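Local coordinates for uncharacterized protein (Chondromyces crocatus, PDB 6I86), which is of unknown function but, as a product of the crocagin gene cluster, probably takes part in making this ribosomally synthesised peptide natural product, at residues Pro13-Ile18 against Thr99-Thr104; Leu95-Thr100 against Arg107-Val112; Glu59-Val64 against Glu135-Tyr140; Val52-Val57 against Val119-Ser124. All blocks are in the same frame, centred on the assembly; numbering follows the deposited sequence.

Interaction 1 (Pro13-Ile18 against Thr99-Thr104)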
loop_
_atom_site.group_PDB
_atom_site.type_symbol
_atom_site.label_atom_id
_atom_site.label_comp_id
_atom_site.label_asym_id
_atom_site.label_seq_id
_atom_site.Cartn_x
_atom_site.Cartn_y
_atom_site.Cartn_z
ATOM N N PRO A 13 8.676 0.443 8.152
ATOM C CA PRO A 13 8.460 -0.674 9.075
ATOM C C PRO A 13 6.979 -0.912 9.316
ATOM O O PRO A 13 6.148 -0.010 9.191
ATOM C CB PRO A 13 9.157 -0.203 10.356
ATOM C CG PRO A 13 8.977 1.289 10.328
ATOM C CD PRO A 13 9.015 1.688 8.862
ATOM N N ALA A 14 6.660 -2.153 9.674
ATOM C CA ALA A 14 5.286 -2.526 9.978
ATOM C C ALA A 14 5.288 -3.855 10.717
ATOM O O ALA A 14 6.105 -4.735 10.435
ATOM C CB ALA A 14 4.432 -2.624 8.710
ATOM N N SER A 15 4.362 -3.984 11.670
ATOM C CA SER A 15 4.182 -5.227 12.404
ATOM C C SER A 15 2.937 -5.999 11.994
ATOM O O SER A 15 2.914 -7.223 12.153
ATOM C CB SER A 15 4.126 -4.952 13.915
ATOM O OG SER A 15 3.002 -4.159 14.257
ATOM N N THR A 16 1.911 -5.327 11.471
ATOM C CA THR A 16 0.685 -6.007 11.069
ATOM C C THR A 16 0.134 -5.459 9.757
ATOM O O THR A 16 0.054 -6.188 8.763
ATOM C CB THR A 16 -0.385 -5.898 12.164
ATOM O OG1 THR A 16 -0.507 -4.533 12.583
ATOM C CG2 THR A 16 -0.032 -6.759 13.368
ATOM N N TRP A 17 -0.247 -4.183 9.734
ATOM C CA TRP A 17 -0.963 -3.605 8.605
ATOM C C TRP A 17 -0.238 -2.387 8.049
ATOM O O TRP A 17 0.112 -1.467 8.796
ATOM C CB TRP A 17 -2.384 -3.203 9.006
ATOM C CG TRP A 17 -3.297 -4.351 9.285
ATOM C CD1 TRP A 17 -3.051 -5.675 9.061
ATOM C CD2 TRP A 17 -4.619 -4.274 9.823
ATOM N NE1 TRP A 17 -4.139 -6.427 9.436
ATOM C CE2 TRP A 17 -5.116 -5.589 9.907
ATOM C CE3 TRP A 17 -5.430 -3.218 10.247
ATOM C CZ2 TRP A 17 -6.388 -5.876 10.399
ATOM C CZ3 TRP A 17 -6.692 -3.504 10.734
ATOM C CH2 TRP A 17 -7.159 -4.821 10.806
ATOM N N ILE A 18 -0.030 -2.384 6.733
ATOM C CA ILE A 18 0.304 -1.182 5.979
ATOM C C ILE A 18 -0.965 -0.725 5.276
ATOM O O ILE A 18 -1.668 -1.538 4.662
ATOM C CB ILE A 18 1.435 -1.446 4.969
ATOM C CG1 ILE A 18 2.690 -1.935 5.692
ATOM C CG2 ILE A 18 1.739 -0.191 4.172
ATOM C CD1 ILE A 18 3.697 -2.618 4.788
ATOM N N THR A 99 0.834 3.068 8.858
ATOM C CA THR A 99 0.736 1.757 9.484
ATOM C C THR A 99 -0.057 1.898 10.773
ATOM O O THR A 99 -0.281 3.003 11.271
ATOM C CB THR A 99 2.118 1.147 9.780
ATOM O OG1 THR A 99 2.676 1.768 10.943
ATOM C CG2 THR A 99 3.071 1.327 8.600
ATOM N N THR A 100 -0.497 0.762 11.317
ATOM C CA THR A 100 -1.106 0.794 12.639
ATOM C C THR A 100 -0.082 1.072 13.732
ATOM O O THR A 100 -0.475 1.373 14.864
ATOM C CB THR A 100 -1.840 -0.519 12.928
ATOM O OG1 THR A 100 -0.971 -1.627 12.666
ATOM C CG2 THR A 100 -3.087 -0.632 12.061
ATOM N N ASP A 101 1.212 0.984 13.417
ATOM C CA ASP A 101 2.249 1.381 14.362
ATOM C C ASP A 101 2.472 2.890 14.344
ATOM O O ASP A 101 2.710 3.498 15.395
ATOM C CB ASP A 101 3.558 0.647 14.053
ATOM C CG ASP A 101 3.404 -0.862 14.072
ATOM O OD1 ASP A 101 2.761 -1.382 15.007
ATOM O OD2 ASP A 101 3.939 -1.533 13.162
ATOM N N GLU A 102 2.401 3.508 13.162
ATOM C CA GLU A 102 2.633 4.943 12.989
ATOM C C GLU A 102 1.468 5.541 12.211
ATOM O O GLU A 102 1.560 5.755 10.995
ATOM C CB GLU A 102 3.960 5.210 12.275
ATOM C CG GLU A 102 5.148 4.492 12.887
ATOM C CD GLU A 102 6.459 4.871 12.230
ATOM O OE1 GLU A 102 6.854 6.050 12.334
ATOM O OE2 GLU A 102 7.092 3.992 11.610
ATOM N N PRO A 103 0.348 5.821 12.885
ATOM C CA PRO A 103 -0.813 6.394 12.179
ATOM C C PRO A 103 -0.559 7.766 11.573
ATOM O O PRO A 103 -1.264 8.146 10.630
ATOM C CB PRO A 103 -1.893 6.461 13.269
ATOM C CG PRO A 103 -1.170 6.296 14.571
ATOM C CD PRO A 103 0.033 5.465 14.278
ATOM N N THR A 104 0.410 8.524 12.079
ATOM C CA THR A 104 0.709 9.851 11.556
ATOM C C THR A 104 1.779 9.832 10.472
ATOM O O THR A 104 2.320 10.892 10.140
ATOM C CB THR A 104 1.154 10.783 12.687
ATOM O OG1 THR A 104 2.410 10.333 13.208
ATOM C CG2 THR A 104 0.123 10.798 13.809
HETATM O O HOH W 1 5.270 1.812 11.027
HETATM O O HOH W 2 1.412 -2.458 11.468
#

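Interaction 2 (Leu95-Thr100 against Arg107-Val112)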
loop_
_atom_site.group_PDB
_atom_site.type_symbol
_atom_site.label_atom_id
_atom_site.label_comp_id
_atom_site.label_asym_id
_atom_site.label_seq_id
_atom_site.Cartn_x
_atom_site.Cartn_y
_atom_site.Cartn_z
ATOM N N LEU A 95 -2.204 9.686 -3.096
ATOM C CA LEU A 95 -2.113 8.387 -2.441
ATOM C C LEU A 95 -1.018 8.436 -1.383
ATOM O O LEU A 95 0.137 8.746 -1.693
ATOM C CB LEU A 95 -1.822 7.295 -3.468
ATOM C CG LEU A 95 -1.692 5.871 -2.942
ATOM C CD1 LEU A 95 -3.029 5.373 -2.417
ATOM C CD2 LEU A 95 -1.162 4.966 -4.036
ATOM N N VAL A 96 -1.384 8.141 -0.135
ATOM C CA VAL A 96 -0.452 8.163 0.984
ATOM C C VAL A 96 -0.590 6.867 1.772
ATOM O O VAL A 96 -1.551 6.111 1.612
ATOM C CB VAL A 96 -0.672 9.374 1.915
ATOM C CG1 VAL A 96 -0.583 10.673 1.137
ATOM C CG2 VAL A 96 -2.013 9.264 2.591
ATOM N N ALA A 97 0.381 6.631 2.651
ATOM C CA ALA A 97 0.469 5.378 3.382
ATOM C C ALA A 97 0.760 5.633 4.853
ATOM O O ALA A 97 1.450 6.592 5.210
ATOM C CB ALA A 97 1.552 4.466 2.793
ATOM N N CYS A 98 0.221 4.757 5.701
ATOM C CA CYS A 98 0.552 4.729 7.117
ATOM C C CYS A 98 0.575 3.274 7.569
ATOM O O CYS A 98 0.389 2.353 6.770
ATOM C CB CYS A 98 -0.436 5.571 7.932
ATOM S SG CYS A 98 -1.928 4.710 8.455
ATOM N N THR A 99 0.834 3.068 8.858
ATOM C CA THR A 99 0.736 1.757 9.484
ATOM C C THR A 99 -0.057 1.898 10.773
ATOM O O THR A 99 -0.281 3.003 11.271
ATOM C CB THR A 99 2.118 1.147 9.780
ATOM O OG1 THR A 99 2.676 1.768 10.943
ATOM C CG2 THR A 99 3.071 1.327 8.600
ATOM N N THR A 100 -0.497 0.762 11.317
ATOM C CA THR A 100 -1.106 0.794 12.639
ATOM C C THR A 100 -0.082 1.072 13.732
ATOM O O THR A 100 -0.475 1.373 14.864
ATOM C CB THR A 100 -1.840 -0.519 12.928
ATOM O OG1 THR A 100 -0.971 -1.627 12.666
ATOM C CG2 THR A 100 -3.087 -0.632 12.061
ATOM N N ARG A 107 2.900 9.091 4.598
ATOM C CA ARG A 107 3.970 8.896 3.630
ATOM C C ARG A 107 3.413 9.027 2.218
ATOM O O ARG A 107 2.592 8.207 1.793
ATOM C CB ARG A 107 4.619 7.530 3.831
ATOM C CG ARG A 107 5.721 7.222 2.836
ATOM C CD ARG A 107 7.015 7.929 3.211
ATOM N NE ARG A 107 7.399 7.687 4.600
ATOM C CZ ARG A 107 8.113 6.641 5.007
ATOM N NH1 ARG A 107 8.525 5.735 4.131
ATOM N NH2 ARG A 107 8.415 6.500 6.290
ATOM N N HIS A 108 3.857 10.050 1.495
ATOM C CA HIS A 108 3.391 10.244 0.129
ATOM C C HIS A 108 3.890 9.114 -0.761
ATOM O O HIS A 108 5.085 8.801 -0.777
ATOM C CB HIS A 108 3.860 11.588 -0.420
ATOM C CG HIS A 108 3.380 11.862 -1.811
ATOM N ND1 HIS A 108 4.212 12.308 -2.816
ATOM C CD2 HIS A 108 2.151 11.742 -2.368
ATOM C CE1 HIS A 108 3.515 12.457 -3.927
ATOM N NE2 HIS A 108 2.261 12.120 -3.683
ATOM N N VAL A 109 2.972 8.502 -1.500
ATOM C CA VAL A 109 3.286 7.409 -2.413
ATOM C C VAL A 109 3.285 7.891 -3.858
ATOM O O VAL A 109 4.320 7.882 -4.530
ATOM C CB VAL A 109 2.305 6.232 -2.219
ATOM C CG1 VAL A 109 2.642 5.127 -3.181
ATOM C CG2 VAL A 109 2.330 5.737 -0.779
ATOM N N LEU A 110 2.126 8.314 -4.354
ATOM C CA LEU A 110 1.976 8.832 -5.701
ATOM C C LEU A 110 0.840 9.843 -5.702
ATOM O O LEU A 110 -0.080 9.764 -4.884
ATOM C CB LEU A 110 1.683 7.711 -6.713
ATOM C CG LEU A 110 2.808 6.791 -7.191
ATOM C CD1 LEU A 110 2.259 5.706 -8.112
ATOM C CD2 LEU A 110 3.889 7.592 -7.898
ATOM N N THR A 111 0.914 10.799 -6.620
ATOM C CA THR A 111 -0.212 11.671 -6.927
ATOM C C THR A 111 -0.721 11.306 -8.313
ATOM O O THR A 111 0.001 11.457 -9.304
ATOM C CB THR A 111 0.175 13.149 -6.862
ATOM O OG1 THR A 111 0.484 13.499 -5.506
ATOM C CG2 THR A 111 -0.978 14.016 -7.352
ATOM N N VAL A 112 -1.952 10.816 -8.375
ATOM C CA VAL A 112 -2.550 10.339 -9.619
ATOM C C VAL A 112 -3.779 11.199 -9.893
ATOM O O VAL A 112 -4.175 11.986 -9.020
ATOM C CB VAL A 112 -2.903 8.847 -9.518
ATOM C CG1 VAL A 112 -1.641 8.019 -9.306
ATOM C CG2 VAL A 112 -3.902 8.617 -8.395
#

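Interaction 3 (Glu59-Val64 against Glu135-Tyr140)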
loop_
_atom_site.group_PDB
_atom_site.type_symbol
_atom_site.label_atom_id
_atom_site.label_comp_id
_atom_site.label_asym_id
_atom_site.label_seq_id
_atom_site.Cartn_x
_atom_site.Cartn_y
_atom_site.Cartn_z
ATOM N N GLU A 59 6.784 -8.413 12.231
ATOM C CA GLU A 59 7.374 -7.082 12.146
ATOM C C GLU A 59 8.642 -7.094 11.299
ATOM O O GLU A 59 9.476 -7.998 11.412
ATOM C CB GLU A 59 7.681 -6.548 13.546
ATOM C CG GLU A 59 8.824 -5.534 13.603
ATOM C CD GLU A 59 8.398 -4.132 13.200
ATOM O OE1 GLU A 59 9.248 -3.372 12.687
ATOM O OE2 GLU A 59 7.218 -3.786 13.403
ATOM N N GLY A 60 8.779 -6.086 10.447
ATOM C CA GLY A 60 9.984 -5.930 9.662
ATOM C C GLY A 60 9.970 -4.607 8.930
ATOM O O GLY A 60 9.142 -3.734 9.200
ATOM N N TYR A 61 10.913 -4.464 8.005
ATOM C CA TYR A 61 10.959 -3.336 7.085
ATOM C C TYR A 61 10.694 -3.859 5.683
ATOM O O TYR A 61 11.305 -4.847 5.264
ATOM C CB TYR A 61 12.314 -2.628 7.130
ATOM C CG TYR A 61 12.459 -1.610 8.235
ATOM C CD1 TYR A 61 12.853 -1.990 9.509
ATOM C CD2 TYR A 61 12.214 -0.264 7.999
ATOM C CE1 TYR A 61 12.997 -1.060 10.521
ATOM C CE2 TYR A 61 12.354 0.675 9.005
ATOM C CZ TYR A 61 12.744 0.272 10.264
ATOM O OH TYR A 61 12.886 1.202 11.270
ATOM N N PHE A 62 9.795 -3.201 4.961
ATOM C CA PHE A 62 9.297 -3.742 3.707
ATOM C C PHE A 62 9.312 -2.685 2.615
ATOM O O PHE A 62 8.967 -1.523 2.850
ATOM C CB PHE A 62 7.887 -4.304 3.893
ATOM C CG PHE A 62 7.772 -5.230 5.067
ATOM C CD1 PHE A 62 8.338 -6.497 5.023
ATOM C CD2 PHE A 62 7.135 -4.825 6.229
ATOM C CE1 PHE A 62 8.253 -7.354 6.110
ATOM C CE2 PHE A 62 7.044 -5.680 7.323
ATOM C CZ PHE A 62 7.603 -6.945 7.262
ATOM N N LYS A 63 9.711 -3.110 1.422
ATOM C CA LYS A 63 9.764 -2.253 0.246
ATOM C C LYS A 63 8.525 -2.523 -0.599
ATOM O O LYS A 63 8.302 -3.658 -1.036
ATOM C CB LYS A 63 11.039 -2.514 -0.554
ATOM C CG LYS A 63 11.124 -1.766 -1.875
ATOM C CD LYS A 63 12.413 -2.105 -2.622
ATOM C CE LYS A 63 13.641 -1.583 -1.891
ATOM N NZ LYS A 63 14.907 -1.950 -2.590
ATOM N N VAL A 64 7.720 -1.488 -0.820
ATOM C CA VAL A 64 6.480 -1.600 -1.577
ATOM C C VAL A 64 6.584 -0.690 -2.789
ATOM O O VAL A 64 6.755 0.527 -2.647
ATOM C CB VAL A 64 5.251 -1.239 -0.727
ATOM C CG1 VAL A 64 3.970 -1.451 -1.526
ATOM C CG2 VAL A 64 5.231 -2.059 0.552
ATOM N N GLU A 135 17.106 -3.565 10.270
ATOM C CA GLU A 135 17.130 -2.640 11.398
ATOM C C GLU A 135 16.532 -1.284 11.053
ATOM O O GLU A 135 15.961 -0.622 11.928
ATOM C CB GLU A 135 18.565 -2.450 11.893
ATOM C CG GLU A 135 19.216 -3.707 12.439
ATOM C CD GLU A 135 20.726 -3.588 12.511
ATOM O OE1 GLU A 135 21.412 -4.630 12.458
ATOM O OE2 GLU A 135 21.226 -2.449 12.620
ATOM N N SER A 136 16.657 -0.854 9.803
ATOM C CA SER A 136 16.217 0.474 9.406
ATOM C C SER A 136 15.964 0.471 7.907
ATOM O O SER A 136 16.404 -0.431 7.189
ATOM C CB SER A 136 17.253 1.539 9.786
ATOM O OG SER A 136 18.423 1.428 8.992
ATOM N N ALA A 137 15.240 1.492 7.442
ATOM C CA ALA A 137 14.982 1.621 6.011
ATOM C C ALA A 137 16.283 1.731 5.231
ATOM O O ALA A 137 16.393 1.228 4.105
ATOM C CB ALA A 137 14.101 2.840 5.745
ATOM N N GLU A 138 17.281 2.387 5.826
ATOM C CA GLU A 138 18.561 2.596 5.165
ATOM C C GLU A 138 19.326 1.289 5.003
ATOM O O GLU A 138 20.086 1.127 4.041
ATOM C CB GLU A 138 19.393 3.613 5.955
ATOM C CG GLU A 138 18.714 4.962 6.319
ATOM C CD GLU A 138 17.455 4.866 7.185
ATOM O OE1 GLU A 138 17.155 3.787 7.726
ATOM O OE2 GLU A 138 16.753 5.892 7.318
ATOM N N ALA A 139 19.135 0.350 5.928
ATOM C CA ALA A 139 19.804 -0.942 5.913
ATOM C C ALA A 139 19.071 -1.982 5.077
ATOM O O ALA A 139 19.569 -3.105 4.936
ATOM C CB ALA A 139 19.975 -1.459 7.345
ATOM N N TYR A 140 17.905 -1.647 4.536
ATOM C CA TYR A 140 17.230 -2.532 3.601
ATOM C C TYR A 140 18.100 -2.672 2.359
ATOM O O TYR A 140 18.409 -1.658 1.712
ATOM C CB TYR A 140 15.848 -1.987 3.236
ATOM C CG TYR A 140 14.950 -2.958 2.487
ATOM C CD1 TYR A 140 15.188 -3.281 1.155
ATOM C CD2 TYR A 140 13.852 -3.540 3.110
ATOM C CE1 TYR A 140 14.365 -4.164 0.469
ATOM C CE2 TYR A 140 13.024 -4.422 2.433
ATOM C CZ TYR A 140 13.285 -4.729 1.113
ATOM O OH TYR A 140 12.469 -5.602 0.430
#

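Interaction 4 (Val52-Val57 against Val119-Ser124)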
loop_
_atom_site.group_PDB
_atom_site.type_symbol
_atom_site.label_atom_id
_atom_site.label_comp_id
_atom_site.label_asym_id
_atom_site.label_seq_id
_atom_site.Cartn_x
_atom_site.Cartn_y
_atom_site.Cartn_z
ATOM N N VAL A 52 -6.757 0.522 1.038
ATOM C CA VAL A 52 -6.263 -0.803 0.686
ATOM C C VAL A 52 -5.335 -1.264 1.803
ATOM O O VAL A 52 -4.530 -0.477 2.314
ATOM C CB VAL A 52 -5.540 -0.791 -0.679
ATOM C CG1 VAL A 52 -4.727 -2.059 -0.882
ATOM C CG2 VAL A 52 -6.549 -0.614 -1.809
ATOM N N LEU A 53 -5.461 -2.531 2.194
ATOM C CA LEU A 53 -4.801 -3.061 3.384
ATOM C C LEU A 53 -3.734 -4.066 2.967
ATOM O O LEU A 53 -4.031 -5.038 2.264
ATOM C CB LEU A 53 -5.828 -3.700 4.326
ATOM C CG LEU A 53 -5.430 -4.106 5.748
ATOM C CD1 LEU A 53 -6.644 -4.028 6.666
ATOM C CD2 LEU A 53 -4.837 -5.508 5.784
ATOM N N LEU A 54 -2.497 -3.829 3.408
ATOM C CA LEU A 54 -1.365 -4.718 3.157
ATOM C C LEU A 54 -0.956 -5.370 4.473
ATOM O O LEU A 54 -0.331 -4.725 5.323
ATOM C CB LEU A 54 -0.194 -3.952 2.548
ATOM C CG LEU A 54 -0.266 -3.596 1.065
ATOM C CD1 LEU A 54 0.653 -2.429 0.761
ATOM C CD2 LEU A 54 0.130 -4.803 0.241
ATOM N N GLN A 55 -1.297 -6.645 4.634
ATOM C CA GLN A 55 -0.969 -7.383 5.845
ATOM C C GLN A 55 0.417 -8.004 5.735
ATOM O O GLN A 55 0.802 -8.518 4.680
ATOM C CB GLN A 55 -2.009 -8.476 6.113
ATOM C CG GLN A 55 -1.683 -9.374 7.298
ATOM C CD GLN A 55 -2.923 -9.884 8.007
ATOM O OE1 GLN A 55 -3.884 -9.143 8.213
ATOM N NE2 GLN A 55 -2.904 -11.155 8.393
ATOM N N VAL A 56 1.171 -7.938 6.830
ATOM C CA VAL A 56 2.437 -8.644 6.950
ATOM C C VAL A 56 2.301 -9.656 8.079
ATOM O O VAL A 56 1.464 -9.520 8.976
ATOM C CB VAL A 56 3.629 -7.701 7.204
ATOM C CG1 VAL A 56 3.759 -6.697 6.072
ATOM C CG2 VAL A 56 3.480 -6.996 8.545
ATOM N N VAL A 57 3.141 -10.687 8.020
ATOM C CA VAL A 57 3.052 -11.780 8.979
ATOM C C VAL A 57 3.738 -11.412 10.288
ATOM O O VAL A 57 3.242 -11.731 11.375
ATOM C CB VAL A 57 3.648 -13.055 8.360
ATOM C CG1 VAL A 57 3.345 -14.257 9.223
ATOM C CG2 VAL A 57 3.111 -13.258 6.953
ATOM N N VAL A 119 -7.323 -2.036 -8.198
ATOM C CA VAL A 119 -6.070 -2.166 -7.466
ATOM C C VAL A 119 -5.692 -3.635 -7.422
ATOM O O VAL A 119 -6.489 -4.473 -6.985
ATOM C CB VAL A 119 -6.170 -1.597 -6.040
ATOM C CG1 VAL A 119 -4.893 -1.894 -5.261
ATOM C CG2 VAL A 119 -6.428 -0.107 -6.088
ATOM N N LEU A 120 -4.483 -3.948 -7.869
ATOM C CA LEU A 120 -3.928 -5.285 -7.737
ATOM C C LEU A 120 -2.885 -5.263 -6.631
ATOM O O LEU A 120 -1.887 -4.540 -6.726
ATOM C CB LEU A 120 -3.311 -5.764 -9.050
ATOM C CG LEU A 120 -2.775 -7.196 -9.019
ATOM C CD1 LEU A 120 -3.934 -8.177 -8.889
ATOM C CD2 LEU A 120 -1.960 -7.491 -10.273
ATOM N N ARG A 121 -3.122 -6.043 -5.582
ATOM C CA ARG A 121 -2.130 -6.270 -4.542
ATOM C C ARG A 121 -1.402 -7.570 -4.845
ATOM O O ARG A 121 -2.001 -8.648 -4.780
ATOM C CB ARG A 121 -2.765 -6.343 -3.155
ATOM C CG ARG A 121 -1.785 -6.824 -2.089
ATOM C CD ARG A 121 -2.452 -7.027 -0.742
ATOM N NE ARG A 121 -3.042 -8.352 -0.592
ATOM C CZ ARG A 121 -2.424 -9.368 0.003
ATOM N NH1 ARG A 121 -1.200 -9.203 0.490
ATOM N NH2 ARG A 121 -3.023 -10.546 0.112
ATOM N N GLU A 122 -0.121 -7.465 -5.176
ATOM C CA GLU A 122 0.753 -8.617 -5.341
ATOM C C GLU A 122 1.756 -8.619 -4.198
ATOM O O GLU A 122 2.390 -7.594 -3.926
ATOM C CB GLU A 122 1.481 -8.572 -6.683
ATOM C CG GLU A 122 0.557 -8.656 -7.878
ATOM C CD GLU A 122 1.292 -8.543 -9.195
ATOM O OE1 GLU A 122 1.409 -9.566 -9.900
ATOM O OE2 GLU A 122 1.754 -7.428 -9.525
ATOM N N TRP A 123 1.896 -9.759 -3.528
ATOM C CA TRP A 123 2.779 -9.842 -2.376
ATOM C C TRP A 123 3.549 -11.151 -2.407
ATOM O O TRP A 123 3.008 -12.197 -2.780
ATOM C CB TRP A 123 1.993 -9.727 -1.065
ATOM C CG TRP A 123 2.855 -9.424 0.109
ATOM C CD1 TRP A 123 3.408 -10.319 0.975
ATOM C CD2 TRP A 123 3.277 -8.129 0.543
ATOM N NE1 TRP A 123 4.143 -9.661 1.929
ATOM C CE2 TRP A 123 4.080 -8.314 1.685
ATOM C CE3 TRP A 123 3.052 -6.830 0.080
ATOM C CZ2 TRP A 123 4.659 -7.248 2.369
ATOM C CZ3 TRP A 123 3.626 -5.776 0.757
ATOM C CH2 TRP A 123 4.420 -5.989 1.890
ATOM N N SER A 124 4.816 -11.082 -2.016
ATOM C CA SER A 124 5.686 -12.247 -1.904
ATOM C C SER A 124 5.957 -12.481 -0.421
ATOM O O SER A 124 6.722 -11.740 0.203
ATOM C CB SER A 124 6.984 -12.038 -2.676
ATOM O OG SER A 124 7.867 -13.127 -2.482
HETATM O O HOH W 3 0.594 -7.500 2.089
#

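Interaction 1 (Pro13-Ile18 against Thr99-Thr104)
I18 and T99 face each other as an antiparallel, non-hydrogen-bonded pair with CA atoms 4.6 Å apart, and beyond them the backbones part, with a weak bond from T100 N to W17 O (3.4 Å) as the last direct backbone link. Past that point the gap is bridged by side chains and two waters. The carboxylate of D101 grips S15 twice: OD2 takes the backbone N of S15 at 2.9 Å, nearly end-on to its C-O bond but with a bent N-H angle of 134°, while OD1 receives S15 OG at 2.9 Å through its syn lone pair. S15 OG can reach that oxygen because chi1 (64°) tucks it between its own N and carbonyl carbon. T99 turns its hydroxyl into its own loop, where OG1 accepts from E102 N in an ST motif and donates to water 1. That water in turn donates to P13 O and E102 OE2. Water 2 accepts from T16 N, donates to W17 O and also pairs with T100 OG1. Apolar contact is slight: T100 CG2 lies 3.9 Å from W17 CE3, and the indole NH is taken by Q55. With two bonds on one carboxylate and two bridging waters, the turn between strands 4-14 and 17-22 is tied to the 99-104 loop by polar chemistry, and D101 probably stays ionised despite the nearby E59.

Interaction 2 (Leu95-Thr100 against Arg107-Val112)
L95 enters the pairing with V109 and L110 together. Its N-H goes to L110 O at 2.8 Å, with the donor almost in line with the carbonyl, and its O accepts V109 N at 2.9 Å and, weakly, L110 N at 3.4 Å. One carbonyl thus serves two successive amides. The side chain of L95, with CG anti to the backbone N (chi1 180°), slants across V109 and brings CD2 to 3.9 Å from V109 CG1. V109 can meet it because the extra residue in its strand turns its side chain toward L95. At V96 the register has moved by one: its partner is H108, in a non-hydrogen-bonded pair with CA atoms 4.5 Å apart, and V96 CA makes a CH...O contact with R107 O. On that face V96 CG1 rests against H108 CA, while the imidazole leans along its own strand and joins NE2 to T111 OG1. A97 then closes a two-way pair with R107: A97 N reaches R107 O at 2.8 Å, rather bent at 138°, and R107 N returns to A97 O at 3.0 Å, straighter and in the carbonyl plane. The methyl of A97 sits 3.9 Å from V109 CG2, so the two branches of V109 divide between L95 and A97. R107 bends its guanidinium off this strand, where NH1 binds I11 O. C66 of strand 60-69 packs on L95, V109 and L110. Two antiparallel strands joined by a short loop, with V109 and L110 both opposite L95, make a beta hairpin carrying a classic beta bulge.

Interaction 3 (Glu59-Val64 against Glu135-Tyr140)
A loop containing a type I turn, A137 to Y140, folds over strand 60-69 here, and two tyrosines, one from each side, carry the contact without a direct hydrogen bond. The ring of Y61 lies on the loop backbone: S136 CA stands 3.6 Å above one face, displaced toward the rim, close to CZ. Around it, CE1 comes to 3.3 Å from E135 O and CE2 to 3.4 Å from A137 N, so the ring spans two peptide units. Y140 answers from the turn. With CG anti to its backbone N (chi1 -168°), it extends to the strand and sets its ring edge against Y61 O, which lies near the ring plane 3.3 Å from CE2. K63 crosses the same ring aslant, CB 3.5 Å from Y140 OH and K63 CE 3.6 Å from Y140 CE1. The polar ends are held further on: Y140 OH and K63 N both bind D147 OD2, while K63 NZ donates to E144 O. The buried Y61 O has no hydrogen-bonding partner in the model, and the ring edge that covers it offers only C-H groups, whose slight positive polarity probably compensates in part. Shape and aromatic contact therefore join loop to strand, with D147 fixing the hydroxyl end of Y140.

Interaction 4 (Val52-Val57 against Val119-Ser124)
V52, L54 and V56 meet V119, R121 and W123 across the interior between two beta sheets, strand 51-55 belonging to the four-stranded sheet and strand 115-123 to the five-stranded one. The strand segments run almost parallel, 5° apart, with axes 9.2 Å from each other, so the gap is filled mainly by side chains. At one end the two valines touch tip to tip, V52 CG2 to V119 CG1 at 4.0 Å. The main bump is L54, whose CD2 wedges into the hollow between R121 and W123: it lies 3.5 Å from R121 CD and 3.6 Å from W123 CE3. L54 and R121 slide past each other in opposite directions, and R121 offers its aliphatic stem here while NE forms a salt bridge with E84 and NH2 binds a glycerol, probably from the crystallisation liquor. Further along, V56 CG1 crosses aslant to W123 CZ2 at 3.9 Å. The indole reaches over because CG is anti to the backbone N (chi1 -164°), and its NE1 is taken by E128. I150 of the five-stranded sheet also packs on L54 and V119. Beside this hydrophobic fit, water 3 sits 3.1 Å above the W123 ring plane, toward its rim, donating to Q55 O and accepting weakly from R121 NH1.

Along the chain, interactions 1, 3 and 4 interlock, their segments alternating, whereas interaction 2 is a local hairpin nested inside the loops closed by 3 and 4. Their centres lie 12 to 16 Å apart. Interactions 1 and 2 share T99 and T100, one at the end of the hairpin strand and the other in the loop that follows. Strands 17-22 and 51-55 are sheet neighbours, linking interaction 1 to 4 through I18 O and L54 N, and A14 N to G60 O links 1 to 3 in the other sheet. F62 and V64 of interaction 3 pack on V56, W123 and L54 of interaction 4. Together the contacts join both sheets and the loops beside them into one compact domain.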